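Local coordinates for effector protein hopAB3 (Pseudomonas syringae pv. maculicola, PDB 3TJY) that is recognised by the tomato resistance protein Pto, eliciting Prf-dependent hypersensitive cell death, and promotes virulence and bacterial growth in susceptible plants, at residues A[19-24]-A[71-76]; A[7-12]-A[48-53]. One frame throughout, in Å; residues are numbered along the deposited sequence.

Interaction 1. Residues A[19-24]-A[71-76]; sequences ADLANI and EALRRA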
loop_
_atom_site.group_PDB
_atom_site.type_symbol
_atom_site.label_atom_id
_atom_site.label_comp_id
_atom_site.label_asym_id
_atom_site.label_seq_id
_atom_site.Cartn_x
_atom_site.Cartn_y
_atom_site.Cartn_z
ATOM N N ALA A 19 7.790 -1.078 8.652
ATOM C CA ALA A 19 8.021 -1.276 7.228
ATOM C C ALA A 19 9.165 -0.425 6.687
ATOM O O ALA A 19 9.447 0.660 7.195
ATOM C CB ALA A 19 6.747 -0.992 6.451
ATOM N N ASP A 20 9.829 -0.950 5.660
ATOM C CA ASP A 20 10.825 -0.228 4.886
ATOM C C ASP A 20 10.031 0.335 3.702
ATOM O O ASP A 20 9.597 -0.428 2.839
ATOM C CB ASP A 20 11.895 -1.234 4.426
ATOM C CG ASP A 20 12.932 -0.632 3.485
ATOM O OD1 ASP A 20 14.053 -1.176 3.412
ATOM O OD2 ASP A 20 12.645 0.361 2.807
ATOM N N LEU A 21 9.805 1.647 3.679
ATOM C CA LEU A 21 8.959 2.261 2.648
ATOM C C LEU A 21 9.522 2.124 1.232
ATOM O O LEU A 21 8.746 2.044 0.267
ATOM C CB LEU A 21 8.657 3.741 2.953
ATOM C CG LEU A 21 7.829 4.023 4.210
ATOM C CD1 LEU A 21 7.561 5.524 4.340
ATOM C CD2 LEU A 21 6.522 3.244 4.177
ATOM N N ALA A 22 10.847 2.099 1.099
ATOM C CA ALA A 22 11.450 1.842 -0.203
ATOM C C ALA A 22 11.011 0.468 -0.697
ATOM O O ALA A 22 10.668 0.298 -1.870
ATOM C CB ALA A 22 12.979 1.951 -0.140
ATOM N N ASN A 23 10.997 -0.511 0.211
ATOM C CA ASN A 23 10.609 -1.871 -0.132
ATOM C C ASN A 23 9.114 -1.971 -0.424
ATOM O O ASN A 23 8.701 -2.624 -1.386
ATOM C CB ASN A 23 11.009 -2.837 0.996
ATOM C CG ASN A 23 10.383 -4.223 0.849
ATOM O OD1 ASN A 23 9.598 -4.661 1.698
ATOM N ND2 ASN A 23 10.742 -4.923 -0.213
ATOM N N ILE A 24 8.296 -1.340 0.410
ATOM C CA ILE A 24 6.861 -1.357 0.180
ATOM C C ILE A 24 6.555 -0.703 -1.170
ATOM O O ILE A 24 5.723 -1.191 -1.926
ATOM C CB ILE A 24 6.076 -0.634 1.286
ATOM C CG1 ILE A 24 6.281 -1.333 2.632
ATOM C CG2 ILE A 24 4.593 -0.632 0.955
ATOM C CD1 ILE A 24 5.850 -2.824 2.647
ATOM N N GLU A 71 1.337 7.496 -5.110
ATOM C CA GLU A 71 1.873 8.855 -5.005
ATOM C C GLU A 71 2.550 9.076 -3.665
ATOM O O GLU A 71 3.639 9.661 -3.598
ATOM C CB GLU A 71 0.760 9.893 -5.194
ATOM C CG GLU A 71 0.231 9.914 -6.618
ATOM C CD GLU A 71 -1.023 10.766 -6.752
ATOM O OE1 GLU A 71 -1.518 11.263 -5.707
ATOM O OE2 GLU A 71 -1.496 10.916 -7.895
ATOM N N ALA A 72 1.894 8.627 -2.596
ATOM C CA ALA A 72 2.418 8.837 -1.250
ATOM C C ALA A 72 3.715 8.068 -1.006
ATOM O O ALA A 72 4.642 8.587 -0.376
ATOM C CB ALA A 72 1.365 8.452 -0.218
ATOM N N LEU A 73 3.772 6.819 -1.468
ATOM C CA LEU A 73 4.998 6.040 -1.311
ATOM C C LEU A 73 6.134 6.643 -2.097
ATOM O O LEU A 73 7.275 6.667 -1.640
ATOM C CB LEU A 73 4.773 4.574 -1.739
ATOM C CG LEU A 73 3.883 3.797 -0.779
ATOM C CD1 LEU A 73 3.441 2.499 -1.452
ATOM C CD2 LEU A 73 4.606 3.511 0.544
ATOM N N ARG A 74 5.847 7.130 -3.302
ATOM C CA ARG A 74 6.901 7.746 -4.109
ATOM C C ARG A 74 7.455 9.009 -3.454
ATOM O O ARG A 74 8.670 9.218 -3.422
ATOM C CB ARG A 74 6.399 8.054 -5.523
ATOM C CG ARG A 74 7.296 8.996 -6.315
ATOM C CD ARG A 74 6.794 9.150 -7.751
ATOM N NE ARG A 74 5.409 9.617 -7.793
ATOM C CZ ARG A 74 4.673 9.638 -8.900
ATOM N NH1 ARG A 74 3.415 10.068 -8.862
ATOM N NH2 ARG A 74 5.197 9.214 -10.044
ATOM N N ARG A 75 6.563 9.838 -2.921
ATOM C CA ARG A 75 7.005 11.082 -2.290
ATOM C C ARG A 75 7.785 10.788 -1.018
ATOM O O ARG A 75 8.809 11.429 -0.753
ATOM C CB ARG A 75 5.811 11.986 -1.983
ATOM C CG ARG A 75 6.220 13.320 -1.350
ATOM C CD ARG A 75 5.112 14.359 -1.526
ATOM N NE ARG A 75 4.936 14.712 -2.936
ATOM C CZ ARG A 75 3.880 14.369 -3.679
ATOM N NH1 ARG A 75 2.886 13.667 -3.163
ATOM N NH2 ARG A 75 3.832 14.733 -4.960
ATOM N N ALA A 76 7.319 9.817 -0.244
ATOM C CA ALA A 76 8.034 9.441 0.991
ATOM C C ALA A 76 9.408 8.844 0.710
ATOM O O ALA A 76 10.350 9.008 1.498
ATOM C CB ALA A 76 7.211 8.493 1.816
#

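Interaction 2. Residues A[7-12]-A[48-53]; sequences ANRIVQ and LQHFPD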
loop_
_atom_site.group_PDB
_atom_site.type_symbol
_atom_site.label_atom_id
_atom_site.label_comp_id
_atom_site.label_asym_id
_atom_site.label_seq_id
_atom_site.Cartn_x
_atom_site.Cartn_y
_atom_site.Cartn_z
ATOM N N ALA A 7 -4.476 7.392 2.108
ATOM C CA ALA A 7 -3.164 6.887 1.708
ATOM C C ALA A 7 -2.094 7.302 2.700
ATOM O O ALA A 7 -1.172 6.534 2.990
ATOM C CB ALA A 7 -2.814 7.372 0.304
ATOM N N ASN A 8 -2.202 8.521 3.225
ATOM C CA ASN A 8 -1.228 8.973 4.226
ATOM C C ASN A 8 -1.294 8.163 5.511
ATOM O O ASN A 8 -0.267 7.933 6.159
ATOM C CB ASN A 8 -1.437 10.455 4.546
ATOM C CG ASN A 8 -1.052 11.351 3.400
ATOM O OD1 ASN A 8 -0.214 10.994 2.566
ATOM N ND2 ASN A 8 -1.647 12.541 3.362
ATOM N N ARG A 9 -2.513 7.773 5.897
ATOM C CA ARG A 9 -2.723 6.903 7.050
ATOM C C ARG A 9 -2.104 5.517 6.796
ATOM O O ARG A 9 -1.516 4.915 7.697
ATOM C CB ARG A 9 -4.224 6.782 7.352
ATOM C CG ARG A 9 -4.596 5.747 8.395
ATOM C CD ARG A 9 -3.957 6.058 9.740
ATOM N NE ARG A 9 -4.632 5.375 10.841
ATOM C CZ ARG A 9 -4.110 5.228 12.054
ATOM N NH1 ARG A 9 -4.788 4.596 13.004
ATOM N NH2 ARG A 9 -2.901 5.706 12.314
ATOM N N ILE A 10 -2.223 5.014 5.569
ATOM C CA ILE A 10 -1.581 3.744 5.225
ATOM C C ILE A 10 -0.073 3.863 5.449
ATOM O O ILE A 10 0.539 3.010 6.086
ATOM C CB ILE A 10 -1.893 3.311 3.766
ATOM C CG1 ILE A 10 -3.390 3.033 3.605
ATOM C CG2 ILE A 10 -1.135 2.041 3.404
ATOM C CD1 ILE A 10 -3.832 2.839 2.108
ATOM N N VAL A 11 0.530 4.915 4.907
ATOM C CA VAL A 11 1.961 5.105 5.077
ATOM C C VAL A 11 2.317 5.214 6.561
ATOM O O VAL A 11 3.262 4.589 7.012
ATOM C CB VAL A 11 2.457 6.314 4.275
ATOM C CG1 VAL A 11 3.925 6.649 4.611
ATOM C CG2 VAL A 11 2.279 6.037 2.778
ATOM N N GLN A 12 1.553 6.013 7.309
ATOM C CA GLN A 12 1.751 6.142 8.752
ATOM C C GLN A 12 1.722 4.793 9.454
ATOM O O GLN A 12 2.559 4.507 10.312
ATOM C CB GLN A 12 0.628 7.007 9.351
ATOM C CG GLN A 12 0.590 7.033 10.874
ATOM C CD GLN A 12 -0.606 7.830 11.403
ATOM O OE1 GLN A 12 -1.699 7.786 10.828
ATOM N NE2 GLN A 12 -0.399 8.564 12.494
ATOM N N LEU A 48 -4.706 -4.965 4.628
ATOM C CA LEU A 48 -6.064 -5.508 4.722
ATOM C C LEU A 48 -7.053 -4.502 5.299
ATOM O O LEU A 48 -8.258 -4.613 5.068
ATOM C CB LEU A 48 -6.103 -6.801 5.546
ATOM C CG LEU A 48 -5.461 -8.046 4.927
ATOM C CD1 LEU A 48 -5.478 -9.228 5.895
ATOM C CD2 LEU A 48 -6.152 -8.421 3.592
ATOM N N GLN A 49 -6.562 -3.545 6.077
ATOM C CA GLN A 49 -7.459 -2.534 6.646
ATOM C C GLN A 49 -7.960 -1.593 5.563
ATOM O O GLN A 49 -8.977 -0.917 5.754
ATOM C CB GLN A 49 -6.758 -1.692 7.717
ATOM C CG GLN A 49 -6.358 -2.432 8.959
ATOM C CD GLN A 49 -5.671 -1.539 9.977
ATOM O OE1 GLN A 49 -6.189 -0.484 10.336
ATOM N NE2 GLN A 49 -4.493 -1.960 10.447
ATOM N N HIS A 50 -7.249 -1.539 4.440
ATOM C CA HIS A 50 -7.535 -0.544 3.404
ATOM C C HIS A 50 -7.862 -1.116 2.033
ATOM O O HIS A 50 -8.510 -0.459 1.214
ATOM C CB HIS A 50 -6.377 0.434 3.285
ATOM C CG HIS A 50 -6.081 1.143 4.560
ATOM N ND1 HIS A 50 -6.757 2.278 4.949
ATOM C CD2 HIS A 50 -5.214 0.857 5.559
ATOM C CE1 HIS A 50 -6.306 2.670 6.129
ATOM N NE2 HIS A 50 -5.369 1.826 6.521
ATOM N N PHE A 51 -7.400 -2.334 1.781
ATOM C CA PHE A 51 -7.718 -3.038 0.543
ATOM C C PHE A 51 -8.270 -4.407 0.914
ATOM O O PHE A 51 -7.579 -5.408 0.812
ATOM C CB PHE A 51 -6.458 -3.205 -0.328
ATOM C CG PHE A 51 -5.798 -1.905 -0.697
ATOM C CD1 PHE A 51 -6.188 -1.219 -1.837
ATOM C CD2 PHE A 51 -4.778 -1.381 0.091
ATOM C CE1 PHE A 51 -5.574 -0.012 -2.202
ATOM C CE2 PHE A 51 -4.162 -0.165 -0.259
ATOM C CZ PHE A 51 -4.573 0.515 -1.408
ATOM N N PRO A 52 -9.528 -4.453 1.373
ATOM C CA PRO A 52 -10.059 -5.669 1.982
ATOM C C PRO A 52 -10.041 -6.892 1.063
ATOM O O PRO A 52 -9.939 -7.997 1.564
ATOM C CB PRO A 52 -11.507 -5.295 2.309
ATOM C CG PRO A 52 -11.786 -4.030 1.501
ATOM C CD PRO A 52 -10.490 -3.336 1.406
ATOM N N ASP A 53 -10.146 -6.684 -0.244
ATOM C CA ASP A 53 -10.274 -7.789 -1.182
ATOM C C ASP A 53 -8.931 -8.199 -1.776
ATOM O O ASP A 53 -8.895 -8.992 -2.717
ATOM C CB ASP A 53 -11.202 -7.406 -2.338
ATOM C CG ASP A 53 -12.599 -7.069 -1.883
ATOM O OD1 ASP A 53 -13.158 -7.815 -1.057
ATOM O OD2 ASP A 53 -13.148 -6.057 -2.367
#

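Interaction 1. Residues A[19-24]-A[71-76]
Leu21, Ile24, Leu73 and Ala76 meet here without a single ring or planar group among them, so there are no faces or edges to stack and the contact is made by methyl groups. The flat group that does structural work nearby is the carboxylate of Asp20, which lies within the segment 19-24. Asp20 is the N-cap of helix 21-32, and its OD2 accepts from Asn23 N at 3.2 Å, the amide lying well above the carboxylate plane. That capping bond satisfies one of the amides in the helix's first turn just where Leu21 leaves the backbone toward helix 64-77.

Leu21 is forked over its partner helix. Its CD1 rests on Ala76 CB at 3.9 Å, while its CD2 faces Leu73 CD2 at 4.1 Å, the two leucine side chains crossing at about a right angle. One turn further along, Ile24 adds its CG2 branch, 4.1 Å from Leu73 CD1. That branch lies trans to the backbone N because CG1 takes the place beside it (chi1 -62°), and the CG1-CD1 arm leads away from Leu73. Ile24 CG2 sits against both methyls of Leu73, and Leu21 shares CD2 with it. CB leaves Leu73 neither toward nor away from 19-24; the branched end of the side chain is what brings its methyls to Leu21 and Ile24.

This is packing between two helices of the small all-helical bundle that forms the Pto-binding domain of HopPmaL. Leu21 also leans on Val11 and Val15 of helix 3-16, and Ile24 touches Leu14 and, on helix 41-50, Phe47. Leu73 touches Phe28 further along helix 21-32. Ile24 and Leu73 are buried, whereas Ala76 lies at the exposed end of the seam.

Interaction 2. Residues A[7-12]-A[48-53]
Arg9, which brushes His50 with its aliphatic part, spends its polar end on its own helix: Arg9 NH2 donates to Gln12 OE1 at 2.8 Å, an N-H...O angle of 150°. The bond is reasonably straight at the donor, but the donor sits above the carbonyl plane of the glutamine. Arg9 can do both jobs because its chain turns at the second torsion (chi2 61°): CG stays within 4.2 Å of His50 CE1, while the guanidinium is carried along the helix and stands almost perpendicular to the imidazole.

The heart of the contact is Ile10 against His50. Ile10 CG1 lies squarely over one face of the imidazole, 3.5 Å from the ring centroid, in a CH-pi contact. With chi2 at 170° the isoleucine arm stretches on past the ring, which places CD1 3.7 Å from His50 CB and 3.8 Å from Phe51 CE2. One methyl therefore touches both of the consecutive residues His50 and Phe51. Beyond them, Ile10 packs on Leu69 and Phe51 on Leu65, both of helix 64-77, so the contact joins three helices of the Pto-binding bundle.

The imidazole is held at its two nitrogens as well as on its face: NE2 is hydrogen-bonded to Gln13 OE1, and ND1 makes a weak hydrogen bond with Arg6 NE, both from helix 3-16. Partners at the two nitrogens and an isoleucine across the face should fix the ring's rotation. With an amide oxygen at NE2 and an arginine N-H at ND1, the pattern is consistent with a neutral histidine protonated on NE2, and the nearby arginines would probably discourage a positive charge.

The two contacts lie on neighbouring parts of one helical bundle, their centres 13 Å apart; helix 3-16 supplies one side of interaction 2 and, through Val11, touches interaction 1. Ile10 faces helix 41-50 in interaction 2, while the next residue, Val11, turns to interaction 1: its CG1 is 3.8 Å from Leu21 CD1, and its CG2 is 4.0 Å from Ala72 CB and 4.1 Å from Leu73 CD2. The four segments alternate along the chain (7-12, 19-24, 48-53, 71-76), so the two contacts cross in sequence. Interaction 1 is wholly aliphatic; interaction 2 adds a polar rim. The domain probably serves host recognition; both contacts are internal packing between its helices.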